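2-oxoglutarate (2OG) and Fe(II)-dependent oxygenase superfamily protein (Arabidopsis thaliana, PDB 6KWA) probably catalyses the irreversible, 2-oxoglutarate-dependent oxidation of the plant hormone indole-3-acetic acid to inactive 2-oxoindole-3-acetic acid, using a metal centre in a double-stranded beta-helix. Local coordinates at residues 169-174 with 208-213; 179-184 with 236-241; 187-192 with 224-229. All blocks are in the same frame, centred on the assembly; numbering follows the deposited sequence.

Contact 1 of 3, residues 169-174 with 208-213; sequences HTDSGF and AINLGD. With MG (magnesium ion), chain D.
The HxD part of the metal-binding facial triad lies here, where Asp171 meets Asn210 beside the magnesium ion that occupies the iron position of this oxygenase family. His169 NE2 stands 2.5 Å from the magnesium ion, and Asp171 binds it through OD1. Asp171 OD2 takes a hydrogen bond from Asn210 ND2 at 2.8 Å, arriving from above the carboxylate plane, with the two flat groups turned 66° apart. Thr176 OG1 also bonds to OD2, so second-shell groups help fix the rotation of the metal-binding carboxylate. Asn210 ND2 bonds Leu211 O as well, which holds the amide in place. A water joins Asp171 N to Leu211 O. Further along, Asp213 N donates to Asp171 O (2.8 Å) and Gly212 N to Phe174 O (2.9 Å). Thr170 OG1 donates to the syn side of Asp213 OD1 at 2.7 Å; the same oxygen, OD1, has its strongest partner in Asn225 ND2. The loop between strands 164-169 and 175-179 thus packs on the end of strand 207-211 and the start of helix 213-218, while Phe174 turns its ring among Phe141, Trp145 and Trp218.

Contact 2 of 3, residues 179-184 with 236-241; sequences QDDENV and TMRYSI
Gln179 and Ile241 form an antiparallel hydrogen-bonded pair, Gln179 N to Ile241 O at 2.8 Å and Ile241 N to Gln179 O at 2.9 Å, after which the chain from Asp180 onward leaves the sheet and turns. On the face shared by this pair the two side chains run side by side: the Ile241 CD1 methyl lies against the Gln179 amide, whose OE1 and NE2 are bonded to Tyr115 OH and Met41 O. Where regular pairing stops, a carboxylate takes over, as Asp181 OD2 accepts from Tyr239 N at 3.0 Å on its anti side. Asp181 CG is anti to the backbone N (chi1 -164°), which swings the carboxylate across to the strand; OD1 closes an Asx turn by accepting from Asn183 N and also pairs with Lys45 NZ. Replacing this aspartate by an alanine is likely to cost Tyr239 N and Asn183 N their acceptors, undoing the Asx turn, and to leave Lys45 with only Glu182 of its two carboxylates. Asp180 OD1 approaches Arg238 NH2 to 2.7 Å over one face of the guanidinium, the two planes 79° apart, so this salt bridge rests on charge and no N-H points at the oxygen. The same OD1 takes a bond from Asp181 N. The extended Arg238 chain has Val184 CG1 against its CD at 3.7 Å, and that methyl meets Thr236 CG2 tip to tip at 3.5 Å, a tight fit. Arg238 and Ser240, with Asn152 and Tyr154 on the adjoining strand 147-155, belong to the 2-oxoglutarate site seen in a structure of this protein, the cosubstrate being absent here; the Arg-x-Ser motif on a late strand of the double-stranded beta-helix is characteristic of the family.

Contact 3 of 3, residues 187-192 with 224-229; sequences LEAMDN and CNVKHR. With MG (magnesium ion), chain D.
Lys227, Arg229 and Glu188 bury the most surface between strand 187-190 and the chain leading into strand 228-231. Glu188 and Arg229 are an antiparallel hydrogen-bonded pair, closed by Glu188 N to Arg229 O at 2.6 Å and Arg229 N to Glu188 O at 2.7 Å. Their side chains lie alongside each other on one face of the sheet, pointing the same way. Arg229 CG sits between its backbone N and carbonyl carbon (chi1 43°), and from there the chain extends until NH2 comes within 3.4 Å of Glu188 OE1. The carboxylate and guanidinium planes are 22° apart, yet the hydrogen bond in this salt bridge is weak; Arg229 also has a cation-pi partner in Phe197 of strand 197-200. The next pair, Ala189 with His228, is non-hydrogen-bonded and turns to the other face, that of the metal. This is the antiparallel four-stranded half of the double-stranded beta-helix, and its strand 228-231 supplies the distal histidine of the HxD...H triad: His228 NE2 is 2.1 Å from the magnesium ion. The imidazole is fixed in rotation from its far side, since ND1 donates to Val226 O at 3.1 Å with that oxygen almost in the ring plane. Leu187 CD1 comes near CD2 of the same ring, and Ala189 CB packs on Val226 CG2. Lys227 O accepts from Met190 N at 2.8 Å, while the lysine side chain crosses that of Met190, Lys227 CD lying 3.8 Å from Met190 SD. A bend at chi4 (72°) then brings Lys227 NZ toward Asn192 OD1, a weak bond at 3.4 Å. A water bonded to Asn192 ND2 and Asn225 O is a further, weak partner of NZ.

How the contacts relate
Contacts 1 and 3 together build the metal site: contact 1 gives His169 and Asp171, contact 3 gives His228, and their centres are about 9 Å apart. They also touch directly, His169 O lying 2.8 Å from His228 N as strands 164-169 and 228-231 pair, and Asp213 OD1 lying close to Asn225 ND2. Contact 2 stands farther off, its centre about 19 Å from that of contact 1 and about 18 Å from that of contact 3, and carries the cosubstrate residues Arg238 and Ser240; the Ser240 side chain is about 9 Å from the magnesium ion. Contacts 1 and 2 share the larger sheet, whereas contact 3 belongs to the smaller one and meets contact 2 where Leu187 packs on Asp180.

Contact 1 of 3, residues 169-174 with 208-213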
ATOM      1  N   HIS A 169     -10.985  -7.411   2.709  1.00 62.66           N
ATOM      2  CA  HIS A 169     -11.246  -6.376   1.701  1.00 61.91           C
ATOM      3  C   HIS A 169     -10.250  -6.418   0.519  1.00 63.02           C
ATOM      4  O   HIS A 169      -9.255  -7.156   0.553  1.00 60.21           O
ATOM      5  CB  HIS A 169     -11.214  -4.988   2.348  1.00 56.68           C
ATOM      6  CG  HIS A 169      -9.858  -4.565   2.820  1.00 65.27           C
ATOM      7  ND1 HIS A 169      -9.222  -5.151   3.896  1.00 65.82           N
ATOM      8  CD2 HIS A 169      -9.026  -3.588   2.376  1.00 62.73           C
ATOM      9  CE1 HIS A 169      -8.052  -4.562   4.085  1.00 65.83           C
ATOM     10  NE2 HIS A 169      -7.906  -3.614   3.174  1.00 66.09           N
ATOM     11  N   THR A 170     -10.560  -5.679  -0.548  1.00 64.13           N
ATOM     12  CA  THR A 170      -9.600  -5.409  -1.621  1.00 59.47           C
ATOM     13  C   THR A 170      -9.302  -3.914  -1.618  1.00 61.04           C
ATOM     14  O   THR A 170     -10.212  -3.121  -1.386  1.00 64.51           O
ATOM     15  CB  THR A 170     -10.113  -5.817  -3.018  1.00 56.37           C
ATOM     16  OG1 THR A 170     -11.185  -4.952  -3.415  1.00 57.30           O
ATOM     17  CG2 THR A 170     -10.587  -7.254  -3.043  1.00 57.84           C
ATOM     18  N   ASP A 171      -8.059  -3.502  -1.865  1.00 59.65           N
ATOM     19  CA  ASP A 171      -7.810  -2.061  -1.980  1.00 55.90           C
ATOM     20  C   ASP A 171      -8.405  -1.569  -3.291  1.00 55.92           C
ATOM     21  O   ASP A 171      -8.628  -2.354  -4.220  1.00 54.97           O
ATOM     22  CB  ASP A 171      -6.322  -1.694  -1.893  1.00 52.62           C
ATOM     23  CG  ASP A 171      -5.604  -2.376  -0.736  1.00 59.90           C
ATOM     24  OD1 ASP A 171      -6.212  -2.562   0.341  1.00 63.84           O
ATOM     25  OD2 ASP A 171      -4.389  -2.643  -0.870  1.00 62.27           O
ATOM     26  N   SER A 172      -8.726  -0.284  -3.355  1.00 54.46           N
ATOM     27  CA  SER A 172      -9.473   0.224  -4.501  1.00 61.17           C
ATOM     28  C   SER A 172      -8.556   0.820  -5.568  1.00 57.47           C
ATOM     29  O   SER A 172      -8.981   1.024  -6.718  1.00 54.95           O
ATOM     30  CB  SER A 172     -10.470   1.286  -4.055  1.00 55.85           C
ATOM     31  OG  SER A 172      -9.768   2.372  -3.475  1.00 64.01           O
ATOM     32  N   GLY A 173      -7.304   1.086  -5.192  1.00 55.16           N
ATOM     33  CA  GLY A 173      -6.363   1.732  -6.095  1.00 43.38           C
ATOM     34  C   GLY A 173      -5.694   0.726  -7.011  1.00 44.75           C
ATOM     35  O   GLY A 173      -6.187  -0.386  -7.221  1.00 46.92           O
ATOM     36  N   PHE A 174      -4.573   1.124  -7.581  1.00 44.42           N
ATOM     37  CA  PHE A 174      -3.867   0.278  -8.528  1.00 44.13           C
ATOM     38  C   PHE A 174      -2.912  -0.654  -7.786  1.00 40.98           C
ATOM     39  O   PHE A 174      -2.976  -1.883  -7.909  1.00 37.22           O
ATOM     40  CB  PHE A 174      -3.118   1.152  -9.546  1.00 39.86           C
ATOM     41  CG  PHE A 174      -2.436   0.375 -10.614  1.00 42.38           C
ATOM     42  CD1 PHE A 174      -3.120  -0.020 -11.753  1.00 40.18           C
ATOM     43  CD2 PHE A 174      -1.087   0.047 -10.493  1.00 45.48           C
ATOM     44  CE1 PHE A 174      -2.471  -0.735 -12.752  1.00 42.41           C
ATOM     45  CE2 PHE A 174      -0.440  -0.672 -11.491  1.00 45.60           C
ATOM     46  CZ  PHE A 174      -1.148  -1.075 -12.619  1.00 42.65           C
ATOM     47  N   ALA A 208       5.671  -5.149   1.470  1.00 39.77           N
ATOM     48  CA  ALA A 208       4.631  -5.995   0.899  1.00 40.30           C
ATOM     49  C   ALA A 208       3.903  -5.224  -0.199  1.00 41.84           C
ATOM     50  O   ALA A 208       3.452  -4.097   0.010  1.00 40.16           O
ATOM     51  CB  ALA A 208       3.663  -6.434   1.982  1.00 37.36           C
ATOM     52  N   ILE A 209       3.789  -5.824  -1.370  1.00 41.29           N
ATOM     53  CA  ILE A 209       3.117  -5.156  -2.471  1.00 38.35           C
ATOM     54  C   ILE A 209       1.841  -5.891  -2.697  1.00 41.74           C
ATOM     55  O   ILE A 209       1.835  -7.108  -2.681  1.00 39.62           O
ATOM     56  CB  ILE A 209       3.938  -5.185  -3.773  1.00 40.45           C
ATOM     57  CG1 ILE A 209       5.400  -4.855  -3.498  1.00 39.52           C
ATOM     58  CG2 ILE A 209       3.340  -4.253  -4.801  1.00 40.02           C
ATOM     59  CD1 ILE A 209       5.617  -3.504  -2.964  1.00 36.08           C
ATOM     60  N   ASN A 210       0.760  -5.179  -2.943  1.00 40.38           N
ATOM     61  CA  ASN A 210      -0.420  -5.883  -3.385  1.00 43.10           C
ATOM     62  C   ASN A 210      -1.131  -5.032  -4.394  1.00 42.83           C
ATOM     63  O   ASN A 210      -0.961  -3.813  -4.427  1.00 39.33           O
ATOM     64  CB  ASN A 210      -1.353  -6.218  -2.226  1.00 43.31           C
ATOM     65  CG  ASN A 210      -2.059  -5.021  -1.725  1.00 48.40           C
ATOM     66  OD1 ASN A 210      -1.568  -4.348  -0.826  1.00 57.59           O
ATOM     67  ND2 ASN A 210      -3.189  -4.684  -2.347  1.00 49.83           N
ATOM     68  N   LEU A 211      -1.919  -5.680  -5.237  1.00 41.12           N
ATOM     69  CA  LEU A 211      -2.605  -4.962  -6.298  1.00 42.78           C
ATOM     70  C   LEU A 211      -4.041  -4.721  -5.847  1.00 44.54           C
ATOM     71  O   LEU A 211      -4.517  -5.411  -4.952  1.00 43.45           O
ATOM     72  CB  LEU A 211      -2.524  -5.764  -7.607  1.00 39.40           C
ATOM     73  CG  LEU A 211      -1.123  -5.749  -8.238  1.00 46.59           C
ATOM     74  CD1 LEU A 211      -0.121  -6.673  -7.542  1.00 44.18           C
ATOM     75  CD2 LEU A 211      -1.228  -6.098  -9.700  1.00 50.95           C
ATOM     76  N   GLY A 212      -4.701  -3.704  -6.400  1.00 48.22           N
ATOM     77  CA  GLY A 212      -6.067  -3.385  -6.018  1.00 45.92           C
ATOM     78  C   GLY A 212      -7.050  -3.375  -7.190  1.00 50.14           C
ATOM     79  O   GLY A 212      -6.710  -3.760  -8.328  1.00 47.32           O
ATOM     80  N   ASP A 213      -8.270  -2.917  -6.919  1.00 50.01           N
ATOM     81  CA  ASP A 213      -9.356  -2.913  -7.915  1.00 50.40           C
ATOM     82  C   ASP A 213      -8.977  -2.225  -9.228  1.00 50.34           C
ATOM     83  O   ASP A 213      -9.330  -2.690 -10.299  1.00 48.53           O
ATOM     84  CB  ASP A 213     -10.603  -2.245  -7.324  1.00 56.49           C
ATOM     85  CG  ASP A 213     -11.242  -3.061  -6.173  1.00 60.19           C
ATOM     86  OD1 ASP A 213     -11.015  -4.302  -6.067  1.00 53.74           O
ATOM     87  OD2 ASP A 213     -11.973  -2.434  -5.362  1.00 63.28           O
TER
HETATM   88 MG    MG D 301      -5.544  -3.240   2.489  1.00 65.62          MG
HETATM   89  O   HOH W   1      -6.646  -5.789  -3.211  1.00 53.01           O

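Contact 2 of 3, residues 179-184 with 236-241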
ATOM      1  N   GLN A 179       4.624  -1.002   4.402  1.00 43.61           N
ATOM      2  CA  GLN A 179       5.677  -1.236   5.388  1.00 44.24           C
ATOM      3  C   GLN A 179       4.957  -1.711   6.644  1.00 45.47           C
ATOM      4  O   GLN A 179       4.300  -0.925   7.323  1.00 49.06           O
ATOM      5  CB  GLN A 179       6.513   0.035   5.650  1.00 44.26           C
ATOM      6  CG  GLN A 179       7.641  -0.136   6.689  1.00 43.46           C
ATOM      7  CD  GLN A 179       8.409   1.155   6.966  1.00 46.22           C
ATOM      8  OE1 GLN A 179       8.512   2.017   6.109  1.00 47.17           O
ATOM      9  NE2 GLN A 179       8.911   1.301   8.188  1.00 45.24           N
ATOM     10  N   ASP A 180       5.024  -3.006   6.923  1.00 46.93           N
ATOM     11  CA  ASP A 180       4.193  -3.580   7.964  1.00 51.08           C
ATOM     12  C   ASP A 180       5.008  -3.547   9.270  1.00 54.28           C
ATOM     13  O   ASP A 180       6.170  -3.204   9.243  1.00 55.53           O
ATOM     14  CB  ASP A 180       3.784  -5.001   7.593  1.00 51.86           C
ATOM     15  CG  ASP A 180       2.602  -5.498   8.398  1.00 59.95           C
ATOM     16  OD1 ASP A 180       2.157  -4.766   9.296  1.00 63.38           O
ATOM     17  OD2 ASP A 180       2.143  -6.642   8.166  1.00 61.44           O
ATOM     18  N   ASP A 181       4.404  -3.860  10.412  1.00 59.48           N
ATOM     19  CA  ASP A 181       5.133  -3.825  11.683  1.00 61.92           C
ATOM     20  C   ASP A 181       5.933  -5.123  11.889  1.00 65.38           C
ATOM     21  O   ASP A 181       5.333  -6.181  12.120  1.00 67.15           O
ATOM     22  CB  ASP A 181       4.164  -3.603  12.848  1.00 64.25           C
ATOM     23  CG  ASP A 181       4.872  -3.178  14.130  1.00 69.02           C
ATOM     24  OD1 ASP A 181       6.110  -3.365  14.239  1.00 70.30           O
ATOM     25  OD2 ASP A 181       4.191  -2.593  15.008  1.00 65.02           O
ATOM     26  N   GLU A 182       7.265  -5.051  11.810  1.00 67.37           N
ATOM     27  CA  GLU A 182       8.123  -6.252  11.897  1.00 70.08           C
ATOM     28  C   GLU A 182       7.901  -7.058  13.178  1.00 72.75           C
ATOM     29  O   GLU A 182       8.162  -8.261  13.220  1.00 70.38           O
ATOM     30  CB  GLU A 182       9.614  -5.886  11.776  1.00 70.00           C
ATOM     31  CG  GLU A 182      10.192  -5.011  12.897  1.00 72.05           C
ATOM     32  CD  GLU A 182       9.807  -3.542  12.773  1.00 78.88           C
ATOM     33  OE1 GLU A 182       8.662  -3.255  12.348  1.00 73.77           O
ATOM     34  OE2 GLU A 182      10.663  -2.670  13.070  1.00 77.14           O
ATOM     35  N   ASN A 183       7.408  -6.390  14.215  1.00 72.00           N
ATOM     36  CA  ASN A 183       7.264  -7.001  15.528  1.00 73.18           C
ATOM     37  C   ASN A 183       5.919  -7.683  15.777  1.00 78.49           C
ATOM     38  O   ASN A 183       5.751  -8.370  16.787  1.00 83.36           O
ATOM     39  CB  ASN A 183       7.497  -5.941  16.609  1.00 74.86           C
ATOM     40  CG  ASN A 183       8.885  -5.332  16.528  1.00 76.08           C
ATOM     41  OD1 ASN A 183       9.874  -6.053  16.384  1.00 79.97           O
ATOM     42  ND2 ASN A 183       8.967  -4.000  16.591  1.00 72.21           N
ATOM     43  N   VAL A 184       4.965  -7.525  14.862  1.00 74.18           N
ATOM     44  CA  VAL A 184       3.623  -8.063  15.099  1.00 74.29           C
ATOM     45  C   VAL A 184       3.083  -8.884  13.927  1.00 74.82           C
ATOM     46  O   VAL A 184       2.977 -10.109  14.017  1.00 73.89           O
ATOM     47  CB  VAL A 184       2.611  -6.930  15.397  1.00 71.39           C
ATOM     48  CG1 VAL A 184       1.326  -7.508  15.938  1.00 74.70           C
ATOM     49  CG2 VAL A 184       3.192  -5.913  16.383  1.00 73.64           C
ATOM     50  N   THR A 236      -1.726  -6.447  21.405  1.00 73.12           N
ATOM     51  CA  THR A 236      -0.572  -5.581  21.245  1.00 73.41           C
ATOM     52  C   THR A 236      -0.873  -4.314  20.414  1.00 71.04           C
ATOM     53  O   THR A 236      -1.995  -4.126  19.911  1.00 65.72           O
ATOM     54  CB  THR A 236       0.583  -6.378  20.613  1.00 75.27           C
ATOM     55  OG1 THR A 236       1.802  -5.633  20.721  1.00 81.53           O
ATOM     56  CG2 THR A 236       0.290  -6.653  19.153  1.00 74.01           C
ATOM     57  N   MET A 237       0.137  -3.452  20.285  1.00 63.43           N
ATOM     58  CA  MET A 237       0.060  -2.269  19.436  1.00 60.73           C
ATOM     59  C   MET A 237       0.800  -2.570  18.152  1.00 59.72           C
ATOM     60  O   MET A 237       1.853  -3.196  18.169  1.00 59.88           O
ATOM     61  CB  MET A 237       0.663  -1.041  20.113  1.00 61.40           C
ATOM     62  CG  MET A 237      -0.157  -0.491  21.256  1.00 70.18           C
ATOM     63  SD  MET A 237      -1.590   0.436  20.686  1.00 74.11           S
ATOM     64  CE  MET A 237      -2.130   1.166  22.234  1.00 68.71           C
ATOM     65  N   ARG A 238       0.227  -2.159  17.033  1.00 62.94           N
ATOM     66  CA  ARG A 238       0.798  -2.484  15.737  1.00 58.55           C
ATOM     67  C   ARG A 238       0.736  -1.219  14.862  1.00 56.00           C
ATOM     68  O   ARG A 238      -0.263  -0.495  14.882  1.00 52.59           O
ATOM     69  CB  ARG A 238       0.041  -3.681  15.151  1.00 63.07           C
ATOM     70  CG  ARG A 238       0.390  -4.120  13.754  1.00 64.44           C
ATOM     71  CD  ARG A 238      -0.402  -5.394  13.427  1.00 67.36           C
ATOM     72  NE  ARG A 238      -0.102  -5.885  12.084  1.00 72.83           N
ATOM     73  CZ  ARG A 238      -0.618  -5.366  10.976  1.00 74.42           C
ATOM     74  NH1 ARG A 238      -1.440  -4.334  11.061  1.00 72.96           N
ATOM     75  NH2 ARG A 238      -0.301  -5.854   9.783  1.00 76.69           N
ATOM     76  N   TYR A 239       1.823  -0.905  14.169  1.00 47.65           N
ATOM     77  CA  TYR A 239       1.881   0.278  13.324  1.00 52.77           C
ATOM     78  C   TYR A 239       2.238  -0.122  11.905  1.00 50.01           C
ATOM     79  O   TYR A 239       3.136  -0.914  11.720  1.00 49.58           O
ATOM     80  CB  TYR A 239       2.924   1.256  13.847  1.00 49.70           C
ATOM     81  CG  TYR A 239       2.642   1.763  15.248  1.00 54.38           C
ATOM     82  CD1 TYR A 239       1.857   2.891  15.458  1.00 47.29           C
ATOM     83  CD2 TYR A 239       3.149   1.096  16.359  1.00 52.67           C
ATOM     84  CE1 TYR A 239       1.589   3.342  16.724  1.00 53.50           C
ATOM     85  CE2 TYR A 239       2.897   1.549  17.645  1.00 54.01           C
ATOM     86  CZ  TYR A 239       2.118   2.672  17.824  1.00 53.70           C
ATOM     87  OH  TYR A 239       1.852   3.131  19.094  1.00 47.81           O
ATOM     88  N   SER A 240       1.549   0.411  10.905  1.00 48.95           N
ATOM     89  CA  SER A 240       1.886   0.102   9.509  1.00 46.59           C
ATOM     90  C   SER A 240       1.830   1.374   8.685  1.00 48.29           C
ATOM     91  O   SER A 240       1.113   2.341   9.028  1.00 47.53           O
ATOM     92  CB  SER A 240       0.974  -0.974   8.928  1.00 46.59           C
ATOM     93  OG  SER A 240      -0.300  -0.455   8.618  1.00 45.87           O
ATOM     94  N   ILE A 241       2.645   1.411   7.642  1.00 44.63           N
ATOM     95  CA  ILE A 241       2.634   2.533   6.722  1.00 46.42           C
ATOM     96  C   ILE A 241       2.231   2.045   5.341  1.00 47.69           C
ATOM     97  O   ILE A 241       2.919   1.173   4.781  1.00 42.62           O
ATOM     98  CB  ILE A 241       4.013   3.184   6.618  1.00 44.95           C
ATOM     99  CG1 ILE A 241       4.582   3.443   8.013  1.00 51.61           C
ATOM    100  CG2 ILE A 241       3.923   4.399   5.762  1.00 45.36           C
ATOM    101  CD1 ILE A 241       6.127   3.549   8.048  1.00 50.53           C
TER

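Contact 3 of 3, residues 187-192 with 224-229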
ATOM      1  N   LEU A 187      -1.105 -10.057   8.835  1.00 71.75           N
ATOM      2  CA  LEU A 187      -1.768  -9.818   7.565  1.00 63.69           C
ATOM      3  C   LEU A 187      -1.992 -11.160   6.880  1.00 61.21           C
ATOM      4  O   LEU A 187      -1.118 -12.028   6.913  1.00 56.00           O
ATOM      5  CB  LEU A 187      -0.938  -8.874   6.704  1.00 60.66           C
ATOM      6  CG  LEU A 187      -1.382  -8.636   5.269  1.00 58.08           C
ATOM      7  CD1 LEU A 187      -2.683  -7.863   5.241  1.00 57.67           C
ATOM      8  CD2 LEU A 187      -0.296  -7.836   4.591  1.00 56.25           C
ATOM      9  N   GLU A 188      -3.155 -11.327   6.258  1.00 60.50           N
ATOM     10  CA  GLU A 188      -3.467 -12.562   5.542  1.00 63.75           C
ATOM     11  C   GLU A 188      -4.277 -12.289   4.312  1.00 53.65           C
ATOM     12  O   GLU A 188      -5.025 -11.326   4.269  1.00 58.71           O
ATOM     13  CB  GLU A 188      -4.285 -13.508   6.426  1.00 61.38           C
ATOM     14  CG  GLU A 188      -3.538 -14.607   7.099  1.00 67.09           C
ATOM     15  CD  GLU A 188      -4.486 -15.547   7.824  1.00 71.57           C
ATOM     16  OE1 GLU A 188      -5.684 -15.183   7.973  1.00 68.91           O
ATOM     17  OE2 GLU A 188      -4.033 -16.644   8.233  1.00 67.46           O
ATOM     18  N   ALA A 189      -4.183 -13.189   3.343  1.00 54.73           N
ATOM     19  CA  ALA A 189      -4.788 -12.964   2.038  1.00 57.98           C
ATOM     20  C   ALA A 189      -5.456 -14.215   1.524  1.00 62.50           C
ATOM     21  O   ALA A 189      -4.988 -15.329   1.774  1.00 60.86           O
ATOM     22  CB  ALA A 189      -3.757 -12.496   1.037  1.00 50.07           C
ATOM     23  N   MET A 190      -6.530 -14.025   0.772  1.00 56.81           N
ATOM     24  CA  MET A 190      -7.248 -15.147   0.213  1.00 59.52           C
ATOM     25  C   MET A 190      -6.642 -15.602  -1.103  1.00 60.79           C
ATOM     26  O   MET A 190      -6.382 -14.784  -1.985  1.00 58.99           O
ATOM     27  CB  MET A 190      -8.716 -14.792  -0.006  1.00 61.19           C
ATOM     28  CG  MET A 190      -9.559 -15.989  -0.410  1.00 69.38           C
ATOM     29  SD  MET A 190     -11.293 -15.555  -0.630  1.00 71.79           S
ATOM     30  CE  MET A 190     -11.714 -15.210   1.072  1.00 70.48           C
ATOM     31  N   ASP A 191      -6.371 -16.898  -1.193  1.00 56.83           N
ATOM     32  CA  ASP A 191      -6.125 -17.593  -2.453  1.00 61.27           C
ATOM     33  C   ASP A 191      -7.462 -17.753  -3.173  1.00 67.07           C
ATOM     34  O   ASP A 191      -8.357 -18.432  -2.675  1.00 63.86           O
ATOM     35  CB  ASP A 191      -5.475 -18.956  -2.190  1.00 59.78           C
ATOM     36  CG  ASP A 191      -5.119 -19.726  -3.471  1.00 64.03           C
ATOM     37  OD1 ASP A 191      -5.666 -19.451  -4.564  1.00 60.35           O
ATOM     38  OD2 ASP A 191      -4.262 -20.632  -3.374  1.00 65.15           O
ATOM     39  N   ASN A 192      -7.616 -17.116  -4.326  1.00 65.39           N
ATOM     40  CA  ASN A 192      -8.875 -17.205  -5.070  1.00 68.57           C
ATOM     41  C   ASN A 192      -9.184 -18.587  -5.696  1.00 72.03           C
ATOM     42  O   ASN A 192     -10.285 -18.793  -6.203  1.00 74.72           O
ATOM     43  CB  ASN A 192      -8.911 -16.141  -6.166  1.00 67.79           C
ATOM     44  CG  ASN A 192      -9.270 -14.775  -5.637  1.00 65.70           C
ATOM     45  OD1 ASN A 192      -9.850 -14.644  -4.555  1.00 69.41           O
ATOM     46  ND2 ASN A 192      -8.936 -13.744  -6.397  1.00 65.85           N
ATOM     47  N   CYS A 224      -4.726  -9.717 -10.293  1.00 40.20           N
ATOM     48  CA  CYS A 224      -5.561 -10.067  -9.138  1.00 40.46           C
ATOM     49  C   CYS A 224      -5.698  -8.955  -8.087  1.00 48.45           C
ATOM     50  O   CYS A 224      -4.702  -8.540  -7.470  1.00 46.52           O
ATOM     51  CB  CYS A 224      -5.015 -11.314  -8.466  1.00 41.17           C
ATOM     52  SG  CYS A 224      -6.010 -11.802  -7.015  1.00 47.09           S
ATOM     53  N   ASN A 225      -6.894  -8.420  -7.893  1.00 47.12           N
ATOM     54  CA  ASN A 225      -7.055  -7.463  -6.798  1.00 45.68           C
ATOM     55  C   ASN A 225      -7.235  -8.244  -5.492  1.00 53.27           C
ATOM     56  O   ASN A 225      -8.349  -8.631  -5.118  1.00 56.33           O
ATOM     57  CB  ASN A 225      -8.228  -6.508  -7.062  1.00 50.19           C
ATOM     58  CG  ASN A 225      -9.534  -7.246  -7.357  1.00 52.49           C
ATOM     59  OD1 ASN A 225      -9.526  -8.389  -7.811  1.00 46.91           O
ATOM     60  ND2 ASN A 225     -10.661  -6.593  -7.068  1.00 52.71           N
ATOM     61  N   VAL A 226      -6.132  -8.498  -4.800  1.00 49.74           N
ATOM     62  CA  VAL A 226      -6.157  -9.502  -3.751  1.00 51.75           C
ATOM     63  C   VAL A 226      -7.041  -9.139  -2.544  1.00 54.03           C
ATOM     64  O   VAL A 226      -7.120  -7.974  -2.102  1.00 47.84           O
ATOM     65  CB  VAL A 226      -4.716  -9.832  -3.261  1.00 50.17           C
ATOM     66  CG1 VAL A 226      -4.072  -8.639  -2.572  1.00 46.87           C
ATOM     67  CG2 VAL A 226      -4.737 -11.096  -2.363  1.00 49.71           C
ATOM     68  N   LYS A 227      -7.700 -10.167  -2.013  1.00 50.44           N
ATOM     69  CA  LYS A 227      -8.515 -10.015  -0.824  1.00 56.47           C
ATOM     70  C   LYS A 227      -7.637 -10.259   0.380  1.00 54.09           C
ATOM     71  O   LYS A 227      -7.001 -11.307   0.497  1.00 56.50           O
ATOM     72  CB  LYS A 227      -9.699 -10.994  -0.804  1.00 57.02           C
ATOM     73  CG  LYS A 227     -10.682 -10.909  -1.973  1.00 56.89           C
ATOM     74  CD  LYS A 227     -11.789 -11.963  -1.776  1.00 61.11           C
ATOM     75  CE  LYS A 227     -12.873 -11.916  -2.839  1.00 63.22           C
ATOM     76  NZ  LYS A 227     -12.371 -12.438  -4.155  1.00 64.96           N
ATOM     77  N   HIS A 228      -7.617  -9.309   1.295  1.00 50.69           N
ATOM     78  CA  HIS A 228      -6.753  -9.465   2.447  1.00 58.80           C
ATOM     79  C   HIS A 228      -7.373  -8.922   3.734  1.00 59.89           C
ATOM     80  O   HIS A 228      -8.323  -8.128   3.715  1.00 58.69           O
ATOM     81  CB  HIS A 228      -5.392  -8.783   2.176  1.00 53.86           C
ATOM     82  CG  HIS A 228      -5.493  -7.341   1.795  1.00 56.20           C
ATOM     83  ND1 HIS A 228      -5.924  -6.929   0.551  1.00 55.99           N
ATOM     84  CD2 HIS A 228      -5.180  -6.212   2.477  1.00 61.05           C
ATOM     85  CE1 HIS A 228      -5.893  -5.609   0.491  1.00 54.65           C
ATOM     86  NE2 HIS A 228      -5.445  -5.149   1.646  1.00 59.37           N
ATOM     87  N   ARG A 229      -6.799  -9.343   4.853  1.00 60.57           N
ATOM     88  CA  ARG A 229      -7.245  -8.880   6.161  1.00 74.59           C
ATOM     89  C   ARG A 229      -6.089  -9.041   7.132  1.00 77.49           C
ATOM     90  O   ARG A 229      -5.150  -9.803   6.872  1.00 73.96           O
ATOM     91  CB  ARG A 229      -8.430  -9.689   6.674  1.00 68.93           C
ATOM     92  CG  ARG A 229      -8.215 -11.152   6.429  1.00 69.86           C
ATOM     93  CD  ARG A 229      -9.198 -12.038   7.142  1.00 76.23           C
ATOM     94  NE  ARG A 229      -8.752 -13.428   7.075  1.00 74.40           N
ATOM     95  CZ  ARG A 229      -9.488 -14.462   7.458  1.00 80.42           C
ATOM     96  NH1 ARG A 229     -10.713 -14.255   7.922  1.00 83.00           N
ATOM     97  NH2 ARG A 229      -9.012 -15.698   7.361  1.00 75.19           N
TER
HETATM   98 MG    MG D 301      -5.544  -3.240   2.489  1.00 65.62          MG
HETATM   99  O   HOH W   2      -9.941 -10.766  -5.624  1.00 53.26           O